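Local coordinates for nonstructural protein 2 (Human rotavirus C, PDB 2GU0) that probably assists viral genome replication and packaging as a homooctamer that binds single-stranded RNA, hydrolyses nucleoside triphosphates and helps form viroplasms, at residues V8-W19 against L87-F97; L31-N42 against A52-R60. One frame throughout, in Å; residues are numbered along the deposited sequence.

Interaction 1. Residues V8-W19 against L87-F97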
loop_
_atom_site.group_PDB
_atom_site.type_symbol
_atom_site.label_atom_id
_atom_site.label_comp_id
_atom_site.label_asym_id
_atom_site.label_seq_id
_atom_site.Cartn_x
_atom_site.Cartn_y
_atom_site.Cartn_z
ATOM N N VAL A 8 -4.290 8.037 37.361
ATOM C CA VAL A 8 -4.947 6.958 38.084
ATOM C C VAL A 8 -5.923 7.396 39.169
ATOM O O VAL A 8 -5.713 8.404 39.850
ATOM C CB VAL A 8 -3.908 6.065 38.765
ATOM C CG1 VAL A 8 -2.966 5.491 37.747
ATOM C CG2 VAL A 8 -3.127 6.877 39.777
ATOM N N SER A 9 -6.999 6.634 39.326
ATOM C CA SER A 9 -7.985 6.903 40.368
ATOM C C SER A 9 -7.851 5.718 41.313
ATOM O O SER A 9 -7.145 4.758 40.987
ATOM C CB SER A 9 -9.396 6.992 39.785
ATOM O OG SER A 9 -9.691 5.878 38.981
ATOM N N PHE A 10 -8.508 5.756 42.468
ATOM C CA PHE A 10 -8.364 4.646 43.409
ATOM C C PHE A 10 -9.641 4.230 44.127
ATOM O O PHE A 10 -10.649 4.931 44.101
ATOM C CB PHE A 10 -7.304 5.003 44.451
ATOM C CG PHE A 10 -7.625 6.251 45.215
ATOM C CD1 PHE A 10 -8.576 6.237 46.227
ATOM C CD2 PHE A 10 -7.040 7.460 44.864
ATOM C CE1 PHE A 10 -8.942 7.418 46.873
ATOM C CE2 PHE A 10 -7.401 8.642 45.503
ATOM C CZ PHE A 10 -8.354 8.619 46.508
ATOM N N SER A 11 -9.566 3.069 44.771
ATOM C CA SER A 11 -10.670 2.506 45.535
ATOM C C SER A 11 -10.081 2.046 46.869
ATOM O O SER A 11 -8.930 1.602 46.925
ATOM C CB SER A 11 -11.285 1.322 44.787
ATOM O OG SER A 11 -12.526 0.948 45.355
ATOM N N LEU A 12 -10.872 2.164 47.935
ATOM C CA LEU A 12 -10.441 1.789 49.278
ATOM C C LEU A 12 -11.301 0.705 49.924
ATOM O O LEU A 12 -11.183 0.443 51.120
ATOM C CB LEU A 12 -10.435 3.023 50.179
ATOM C CG LEU A 12 -9.415 4.104 49.842
ATOM C CD1 LEU A 12 -9.472 5.197 50.881
ATOM C CD2 LEU A 12 -8.027 3.490 49.805
ATOM N N THR A 13 -12.165 0.072 49.137
ATOM C CA THR A 13 -13.036 -0.981 49.656
ATOM C C THR A 13 -12.281 -2.252 50.061
ATOM O O THR A 13 -12.745 -3.011 50.915
ATOM C CB THR A 13 -14.111 -1.371 48.622
ATOM O OG1 THR A 13 -13.496 -1.554 47.339
ATOM C CG2 THR A 13 -15.183 -0.307 48.536
ATOM N N GLU A 14 -11.119 -2.474 49.455
ATOM C CA GLU A 14 -10.320 -3.658 49.748
ATOM C C GLU A 14 -9.289 -3.463 50.849
ATOM O O GLU A 14 -9.143 -2.376 51.418
ATOM C CB GLU A 14 -9.609 -4.140 48.485
ATOM C CG GLU A 14 -10.540 -4.414 47.316
ATOM C CD GLU A 14 -11.665 -5.375 47.670
ATOM O OE1 GLU A 14 -12.561 -4.994 48.462
ATOM O OE2 GLU A 14 -11.649 -6.515 47.154
ATOM N N ASP A 15 -8.562 -4.536 51.132
ATOM C CA ASP A 15 -7.548 -4.510 52.168
ATOM C C ASP A 15 -6.442 -3.550 51.767
ATOM O O ASP A 15 -6.015 -2.712 52.561
ATOM C CB ASP A 15 -6.973 -5.906 52.377
ATOM C CG ASP A 15 -6.363 -6.074 53.747
ATOM O OD1 ASP A 15 -5.398 -6.861 53.878
ATOM O OD2 ASP A 15 -6.858 -5.423 54.694
ATOM N N LYS A 16 -5.967 -3.686 50.533
ATOM C CA LYS A 16 -4.929 -2.794 50.026
ATOM C C LYS A 16 -5.589 -1.822 49.045
ATOM O O LYS A 16 -6.664 -2.107 48.504
ATOM C CB LYS A 16 -3.819 -3.573 49.301
ATOM C CG LYS A 16 -2.916 -4.452 50.180
ATOM C CD LYS A 16 -3.484 -5.854 50.365
ATOM C CE LYS A 16 -2.460 -6.796 50.987
ATOM N NZ LYS A 16 -1.297 -7.041 50.081
ATOM N N VAL A 17 -4.959 -0.671 48.828
ATOM C CA VAL A 17 -5.494 0.306 47.893
ATOM C C VAL A 17 -5.500 -0.265 46.475
ATOM O O VAL A 17 -4.537 -0.909 46.042
ATOM C CB VAL A 17 -4.658 1.583 47.890
ATOM C CG1 VAL A 17 -5.212 2.565 46.866
ATOM C CG2 VAL A 17 -4.647 2.186 49.278
ATOM N N VAL A 18 -6.595 -0.045 45.760
ATOM C CA VAL A 18 -6.701 -0.527 44.395
ATOM C C VAL A 18 -6.687 0.672 43.460
ATOM O O VAL A 18 -7.472 1.605 43.623
ATOM C CB VAL A 18 -7.996 -1.308 44.182
ATOM C CG1 VAL A 18 -8.013 -1.907 42.788
ATOM C CG2 VAL A 18 -8.127 -2.384 45.253
ATOM N N TRP A 19 -5.788 0.651 42.484
ATOM C CA TRP A 19 -5.686 1.753 41.534
ATOM C C TRP A 19 -6.306 1.416 40.196
ATOM O O TRP A 19 -6.303 0.263 39.779
ATOM C CB TRP A 19 -4.229 2.132 41.331
ATOM C CG TRP A 19 -3.525 2.439 42.613
ATOM C CD1 TRP A 19 -2.915 1.553 43.451
ATOM C CD2 TRP A 19 -3.389 3.722 43.218
ATOM N NE1 TRP A 19 -2.409 2.207 44.539
ATOM C CE2 TRP A 19 -2.685 3.542 44.421
ATOM C CE3 TRP A 19 -3.799 5.013 42.857
ATOM C CZ2 TRP A 19 -2.378 4.595 45.263
ATOM C CZ3 TRP A 19 -3.501 6.053 43.686
ATOM C CH2 TRP A 19 -2.794 5.844 44.883
ATOM N N LEU A 87 1.399 0.620 40.914
ATOM C CA LEU A 87 0.820 0.941 42.203
ATOM C C LEU A 87 0.107 -0.246 42.874
ATOM O O LEU A 87 0.193 -0.426 44.096
ATOM C CB LEU A 87 -0.143 2.113 42.049
ATOM C CG LEU A 87 0.554 3.437 41.739
ATOM C CD1 LEU A 87 -0.486 4.519 41.549
ATOM C CD2 LEU A 87 1.509 3.797 42.870
ATOM N N ASN A 88 -0.588 -1.060 42.087
ATOM C CA ASN A 88 -1.293 -2.185 42.671
ATOM C C ASN A 88 -0.329 -3.161 43.321
ATOM O O ASN A 88 -0.626 -3.730 44.375
ATOM C CB ASN A 88 -2.156 -2.900 41.630
ATOM C CG ASN A 88 -3.374 -2.086 41.228
ATOM O OD1 ASN A 88 -3.962 -1.383 42.048
ATOM N ND2 ASN A 88 -3.767 -2.189 39.966
ATOM N N MET A 89 0.834 -3.351 42.712
ATOM C CA MET A 89 1.802 -4.265 43.284
ATOM C C MET A 89 2.312 -3.774 44.624
ATOM O O MET A 89 2.378 -4.539 45.585
ATOM C CB MET A 89 2.964 -4.478 42.336
ATOM C CG MET A 89 2.646 -5.465 41.254
ATOM S SD MET A 89 4.142 -6.256 40.721
ATOM C CE MET A 89 4.554 -7.246 42.197
ATOM N N VAL A 90 2.669 -2.499 44.697
ATOM C CA VAL A 90 3.151 -1.940 45.949
ATOM C C VAL A 90 2.195 -2.338 47.081
ATOM O O VAL A 90 2.581 -2.380 48.250
ATOM C CB VAL A 90 3.253 -0.408 45.857
ATOM C CG1 VAL A 90 3.614 0.177 47.206
ATOM C CG2 VAL A 90 4.298 -0.035 44.844
ATOM N N SER A 91 0.952 -2.641 46.719
ATOM C CA SER A 91 -0.061 -3.053 47.680
ATOM C C SER A 91 -0.072 -2.241 48.953
ATOM O O SER A 91 -0.099 -2.793 50.047
ATOM C CB SER A 91 0.120 -4.521 48.037
ATOM O OG SER A 91 -0.225 -5.330 46.937
ATOM N N MET A 92 -0.046 -0.926 48.816
ATOM C CA MET A 92 -0.078 -0.058 49.979
ATOM C C MET A 92 -1.373 -0.301 50.778
ATOM O O MET A 92 -2.451 -0.474 50.202
ATOM C CB MET A 92 0.026 1.386 49.509
ATOM C CG MET A 92 -0.651 1.634 48.167
ATOM S SD MET A 92 0.111 3.024 47.357
ATOM C CE MET A 92 -0.266 4.306 48.533
ATOM N N PRO A 93 -1.276 -0.332 52.119
ATOM C CA PRO A 93 -2.420 -0.558 53.012
ATOM C C PRO A 93 -3.461 0.567 53.133
ATOM O O PRO A 93 -3.139 1.701 53.507
ATOM C CB PRO A 93 -1.748 -0.878 54.345
ATOM C CG PRO A 93 -0.509 -0.061 54.284
ATOM C CD PRO A 93 -0.017 -0.305 52.883
ATOM N N THR A 94 -4.712 0.213 52.831
ATOM C CA THR A 94 -5.845 1.132 52.878
ATOM C C THR A 94 -5.818 2.040 54.095
ATOM O O THR A 94 -5.848 3.259 53.972
ATOM C CB THR A 94 -7.181 0.363 52.884
ATOM O OG1 THR A 94 -7.343 -0.344 51.648
ATOM C CG2 THR A 94 -8.343 1.315 53.067
ATOM N N GLU A 95 -5.771 1.430 55.272
ATOM C CA GLU A 95 -5.742 2.164 56.535
ATOM C C GLU A 95 -4.733 3.310 56.569
ATOM O O GLU A 95 -4.998 4.362 57.153
ATOM C CB GLU A 95 -5.441 1.200 57.689
ATOM C CG GLU A 95 -4.344 0.192 57.374
ATOM C CD GLU A 95 -3.751 -0.444 58.621
ATOM O OE1 GLU A 95 -4.524 -0.790 59.537
ATOM O OE2 GLU A 95 -2.509 -0.609 58.682
ATOM N N LYS A 96 -3.579 3.110 55.944
ATOM C CA LYS A 96 -2.546 4.136 55.947
ATOM C C LYS A 96 -2.517 5.021 54.702
ATOM O O LYS A 96 -1.616 5.842 54.539
ATOM C CB LYS A 96 -1.182 3.485 56.147
ATOM C CG LYS A 96 -1.090 2.631 57.400
ATOM C CD LYS A 96 0.352 2.283 57.711
ATOM C CE LYS A 96 0.505 1.682 59.094
ATOM N NZ LYS A 96 1.944 1.640 59.483
ATOM N N PHE A 97 -3.510 4.858 53.831
ATOM C CA PHE A 97 -3.602 5.645 52.607
ATOM C C PHE A 97 -3.801 7.135 52.875
ATOM O O PHE A 97 -4.526 7.521 53.782
ATOM C CB PHE A 97 -4.758 5.140 51.742
ATOM C CG PHE A 97 -5.011 5.978 50.521
ATOM C CD1 PHE A 97 -4.157 5.914 49.428
ATOM C CD2 PHE A 97 -6.089 6.851 50.476
ATOM C CE1 PHE A 97 -4.374 6.706 48.310
ATOM C CE2 PHE A 97 -6.312 7.647 49.364
ATOM C CZ PHE A 97 -5.454 7.576 48.277
#
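Trp19 lies flat in a slot whose wall on the far side is Leu87: the branch carbon Leu87 CD1 stands over the middle of the indole, 3.4 Å above its plane. The opposite indole face is covered from within its own segment by Phe10 CB and Val17 CG1, both offset toward the rim, which makes the ring a slab held between two apolar layers. Met92 closes the slot at the edge, its SD 3.6 Å from Trp19 CZ2, a Met-aromatic contact made beside the ring and not over it; the bend at chi3 carries the methyl CE on along the same edge, in plane. The second bump is Phe97. With CG anti to the backbone N (chi1 174°), its ring reaches into a hollow lined by Phe10, Leu12, Val17 and Trp19. There it meets Phe10 edge to face, centroids 4.5 Å apart and planes at 55°, Phe97 CZ sitting over the centre of the Phe10 ring. Leu12 CD1 and Val17 CG2 each come within 3.8 Å of Phe97 ring atoms, CD2 and CD1 respectively. The hollow belongs to a beta hairpin, strands 8-11 and 18-21, where Ser11 and Val18 form a hydrogen-bonded antiparallel pair; what fills it is the chain leaving helix 74-90, turned by Ser91 with positive phi. Polar bonds fix the fit. Val17 N donates to Met92 O (2.9 Å, 169° at the hydrogen), beside a single beta bridge of Lys16 with Pro93. Thr94 reaches the hairpin loop: its OG1 donates to Glu14 O at 2.7 Å from above the carbonyl plane, and its N donates to Asp15 O. Asn88 OD1 accepts a hydrogen bond from Trp19 N at 2.8 Å, in the amide carbonyl plane, and also lies at the indole edge.

Interaction 2. Residues L31-N42 against A52-R60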
loop_
_atom_site.group_PDB
_atom_site.type_symbol
_atom_site.label_atom_id
_atom_site.label_comp_id
_atom_site.label_asym_id
_atom_site.label_seq_id
_atom_site.Cartn_x
_atom_site.Cartn_y
_atom_site.Cartn_z
ATOM N N LEU A 31 -13.201 17.578 30.713
ATOM C CA LEU A 31 -12.686 18.868 30.278
ATOM C C LEU A 31 -13.826 19.718 29.739
ATOM O O LEU A 31 -13.752 20.953 29.766
ATOM C CB LEU A 31 -11.595 18.721 29.210
ATOM C CG LEU A 31 -10.170 18.376 29.668
ATOM C CD1 LEU A 31 -9.234 18.358 28.469
ATOM C CD2 LEU A 31 -9.701 19.382 30.695
ATOM N N CYS A 32 -14.891 19.069 29.273
ATOM C CA CYS A 32 -16.017 19.818 28.740
ATOM C C CYS A 32 -17.160 19.952 29.750
ATOM O O CYS A 32 -18.020 20.822 29.611
ATOM C CB CYS A 32 -16.529 19.175 27.436
ATOM S SG CYS A 32 -17.884 17.926 27.570
ATOM N N ALA A 33 -17.159 19.112 30.778
ATOM C CA ALA A 33 -18.229 19.150 31.772
ATOM C C ALA A 33 -18.255 20.417 32.605
ATOM O O ALA A 33 -17.229 21.071 32.786
ATOM C CB ALA A 33 -18.136 17.929 32.697
ATOM N N LYS A 34 -19.443 20.748 33.107
ATOM C CA LYS A 34 -19.649 21.909 33.962
ATOM C C LYS A 34 -19.631 21.449 35.410
ATOM O O LYS A 34 -20.562 20.786 35.872
ATOM C CB LYS A 34 -20.998 22.560 33.690
ATOM C CG LYS A 34 -21.383 23.540 34.777
ATOM C CD LYS A 34 -22.827 23.985 34.679
ATOM C CE LYS A 34 -23.129 25.042 35.729
ATOM N NZ LYS A 34 -24.461 25.653 35.478
ATOM N N VAL A 35 -18.581 21.819 36.128
ATOM C CA VAL A 35 -18.427 21.423 37.517
ATOM C C VAL A 35 -18.428 22.624 38.447
ATOM O O VAL A 35 -17.730 23.606 38.201
ATOM C CB VAL A 35 -17.116 20.646 37.697
ATOM C CG1 VAL A 35 -17.016 20.099 39.111
ATOM C CG2 VAL A 35 -17.038 19.521 36.652
ATOM N N GLU A 36 -19.222 22.542 39.512
ATOM C CA GLU A 36 -19.302 23.626 40.480
ATOM C C GLU A 36 -17.970 23.747 41.203
ATOM O O GLU A 36 -17.307 22.744 41.456
ATOM C CB GLU A 36 -20.423 23.361 41.483
ATOM C CG GLU A 36 -21.832 23.517 40.908
ATOM C CD GLU A 36 -22.143 24.941 40.433
ATOM O OE1 GLU A 36 -22.080 25.888 41.259
ATOM O OE2 GLU A 36 -22.459 25.111 39.232
ATOM N N LYS A 37 -17.587 24.976 41.535
ATOM C CA LYS A 37 -16.319 25.240 42.209
ATOM C C LYS A 37 -16.054 24.286 43.373
ATOM O O LYS A 37 -14.981 23.704 43.484
ATOM C CB LYS A 37 -16.289 26.689 42.697
ATOM C CG LYS A 37 -14.886 27.261 42.857
ATOM C CD LYS A 37 -14.058 27.036 41.582
ATOM C CE LYS A 37 -12.718 27.782 41.596
ATOM N NZ LYS A 37 -12.916 29.260 41.482
ATOM N N ASP A 38 -17.044 24.112 44.233
ATOM C CA ASP A 38 -16.913 23.234 45.379
ATOM C C ASP A 38 -16.526 21.792 45.030
ATOM O O ASP A 38 -16.249 20.992 45.925
ATOM C CB ASP A 38 -18.225 23.241 46.173
ATOM C CG ASP A 38 -19.384 23.876 45.394
ATOM O OD1 ASP A 38 -19.484 25.133 45.347
ATOM O OD2 ASP A 38 -20.191 23.112 44.818
ATOM N N GLN A 39 -16.486 21.459 43.742
ATOM C CA GLN A 39 -16.158 20.094 43.327
ATOM C C GLN A 39 -14.872 19.915 42.516
ATOM O O GLN A 39 -14.381 18.791 42.366
ATOM C CB GLN A 39 -17.312 19.511 42.513
ATOM C CG GLN A 39 -18.653 19.455 43.229
ATOM C CD GLN A 39 -18.662 18.500 44.409
ATOM O OE1 GLN A 39 -18.447 17.294 44.255
ATOM N NE2 GLN A 39 -18.918 19.039 45.598
ATOM N N ARG A 40 -14.331 21.012 41.997
ATOM C CA ARG A 40 -13.128 20.983 41.163
ATOM C C ARG A 40 -11.953 20.129 41.666
ATOM O O ARG A 40 -11.170 19.604 40.870
ATOM C CB ARG A 40 -12.637 22.415 40.930
ATOM C CG ARG A 40 -13.715 23.419 40.513
ATOM C CD ARG A 40 -14.223 23.179 39.105
ATOM N NE ARG A 40 -15.120 24.241 38.643
ATOM C CZ ARG A 40 -14.773 25.522 38.512
ATOM N NH1 ARG A 40 -13.543 25.923 38.809
ATOM N NH2 ARG A 40 -15.658 26.406 38.074
ATOM N N SER A 41 -11.824 19.981 42.976
ATOM C CA SER A 41 -10.725 19.206 43.528
ATOM C C SER A 41 -11.022 17.719 43.720
ATOM O O SER A 41 -10.176 16.976 44.204
ATOM C CB SER A 41 -10.289 19.812 44.852
ATOM O OG SER A 41 -11.327 19.684 45.803
ATOM N N ASN A 42 -12.217 17.280 43.342
ATOM C CA ASN A 42 -12.576 15.869 43.472
ATOM C C ASN A 42 -12.457 15.125 42.145
ATOM O O ASN A 42 -12.595 15.717 41.073
ATOM C CB ASN A 42 -14.016 15.715 43.969
ATOM C CG ASN A 42 -14.246 16.335 45.343
ATOM O OD1 ASN A 42 -13.504 16.079 46.298
ATOM N ND2 ASN A 42 -15.296 17.140 45.449
ATOM N N ALA A 52 -12.587 10.504 35.763
ATOM C CA ALA A 52 -11.630 11.413 35.155
ATOM C C ALA A 52 -10.861 12.114 36.274
ATOM O O ALA A 52 -11.210 12.012 37.446
ATOM C CB ALA A 52 -12.349 12.413 34.321
ATOM N N PRO A 53 -9.791 12.837 35.929
ATOM C CA PRO A 53 -9.004 13.535 36.947
ATOM C C PRO A 53 -9.721 14.740 37.542
ATOM O O PRO A 53 -10.633 15.301 36.931
ATOM C CB PRO A 53 -7.768 13.963 36.184
ATOM C CG PRO A 53 -7.678 12.974 35.086
ATOM C CD PRO A 53 -9.090 12.848 34.638
ATOM N N PRO A 54 -9.316 15.158 38.752
ATOM C CA PRO A 54 -9.956 16.319 39.374
ATOM C C PRO A 54 -9.841 17.500 38.410
ATOM O O PRO A 54 -8.758 17.769 37.886
ATOM C CB PRO A 54 -9.123 16.528 40.633
ATOM C CG PRO A 54 -8.760 15.150 41.008
ATOM C CD PRO A 54 -8.369 14.524 39.686
ATOM N N PRO A 55 -10.948 18.211 38.153
ATOM C CA PRO A 55 -10.910 19.359 37.233
ATOM C C PRO A 55 -9.850 20.390 37.627
ATOM O O PRO A 55 -9.435 21.229 36.824
ATOM C CB PRO A 55 -12.330 19.904 37.311
ATOM C CG PRO A 55 -13.137 18.667 37.529
ATOM C CD PRO A 55 -12.324 17.935 38.591
ATOM N N GLU A 56 -9.419 20.308 38.877
ATOM C CA GLU A 56 -8.394 21.180 39.428
ATOM C C GLU A 56 -7.062 21.007 38.686
ATOM O O GLU A 56 -6.108 21.727 38.947
ATOM C CB GLU A 56 -8.181 20.810 40.894
ATOM C CG GLU A 56 -7.184 21.664 41.644
ATOM C CD GLU A 56 -6.616 20.942 42.844
ATOM O OE1 GLU A 56 -7.364 20.156 43.472
ATOM O OE2 GLU A 56 -5.423 21.163 43.163
ATOM N N PHE A 57 -6.988 20.041 37.773
ATOM C CA PHE A 57 -5.745 19.795 37.053
ATOM C C PHE A 57 -5.827 19.905 35.530
ATOM O O PHE A 57 -4.836 19.642 34.853
ATOM C CB PHE A 57 -5.197 18.413 37.424
ATOM C CG PHE A 57 -4.891 18.249 38.881
ATOM C CD1 PHE A 57 -5.135 17.040 39.519
ATOM C CD2 PHE A 57 -4.362 19.301 39.624
ATOM C CE1 PHE A 57 -4.864 16.879 40.876
ATOM C CE2 PHE A 57 -4.081 19.152 40.987
ATOM C CZ PHE A 57 -4.334 17.939 41.613
ATOM N N ARG A 58 -6.981 20.299 34.994
ATOM C CA ARG A 58 -7.131 20.428 33.541
ATOM C C ARG A 58 -5.980 21.194 32.883
ATOM O O ARG A 58 -5.699 20.998 31.703
ATOM C CB ARG A 58 -8.464 21.095 33.185
ATOM C CG ARG A 58 -8.570 22.555 33.545
ATOM C CD ARG A 58 -9.701 23.191 32.767
ATOM N NE ARG A 58 -11.005 22.728 33.224
ATOM C CZ ARG A 58 -11.999 22.364 32.414
ATOM N NH1 ARG A 58 -11.825 22.405 31.094
ATOM N NH2 ARG A 58 -13.168 21.972 32.924
ATOM N N ASN A 59 -5.324 22.068 33.642
ATOM C CA ASN A 59 -4.183 22.822 33.128
ATOM C C ASN A 59 -3.192 21.863 32.478
ATOM O O ASN A 59 -2.714 22.091 31.370
ATOM C CB ASN A 59 -3.458 23.550 34.263
ATOM C CG ASN A 59 -4.037 24.924 34.543
ATOM O OD1 ASN A 59 -3.556 25.646 35.432
ATOM N ND2 ASN A 59 -5.069 25.304 33.783
ATOM N N ARG A 60 -2.899 20.789 33.202
ATOM C CA ARG A 60 -1.973 19.745 32.797
ATOM C C ARG A 60 -2.177 19.066 31.423
ATOM O O ARG A 60 -1.234 18.488 30.874
ATOM C CB ARG A 60 -1.974 18.666 33.881
ATOM C CG ARG A 60 -1.664 19.168 35.275
ATOM C CD ARG A 60 -0.228 19.596 35.353
ATOM N NE ARG A 60 0.195 19.916 36.710
ATOM C CZ ARG A 60 1.453 20.191 37.045
ATOM N NH1 ARG A 60 2.406 20.187 36.121
ATOM N NH2 ARG A 60 1.763 20.455 38.305
#
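Arg58 and Leu31 lie alongside each other, their side chains running opposite ways, the leucine branch CD2 lying over one face of the guanidinium, 3.7 Å from Arg58 NH1. The same arginine takes hold of the Leu31 backbone: NH1 donates to Leu31 O at 2.8 Å, in the carbonyl plane and on a lone pair (C=O...N angle 125°), and NH2 adds a weak bond to that oxygen at 3.4 Å. A bend at chi3 (70°) turns the guanidinium back onto this carbonyl. Pro55 is the third large contributor. Its ring points into a concave stretch of 31-42, CG meeting Val35 CG2 at 4.1 Å and CB meeting Arg40 CD at 4.2 Å; both side chains lie roughly perpendicular to the proline. Pro55 CD faces two carbonyls, Arg40 O and Asn42 O, which belong to the type I turn Gln39-Asn42; a CA-H...O contact from Pro54 CA also reaches Asn42 O. The concave shape is braced within its own segment by Arg40, whose NE gives a nearly straight bond to Val35 O (2.7 Å, 173°). Ile157 and Tyr159 of a neighbouring subunit pack against Cys32 and Lys34. Both arginines thus place their charge on peptide oxygens, so these bonds would probably polarise the two carbonyls and tie the chain course to backbone acceptors.

In the fold
Both contacts lie in the N-terminal part of the protein, with interaction 2 nested along the chain inside the loop that interaction 1 closes. Their centres are 23 Å apart and their nearest atoms about 6 Å apart, so they do not touch; strand 18-21 of the hairpin is followed in the chain by helix 24-32, which starts interaction 2. A second link is Tyr43, directly after 31-42, whose hydroxyl is hydrogen-bonded to Val8 O. Interaction 1 is nearer the predicted nucleotide site: the side chains of Val8 and Val108, a predicted ATP-binding residue, are about 12 Å apart. Interaction 2 lies away from the predicted nucleotide- and RNA-binding residues, and its 31-42 segment meets a second subunit.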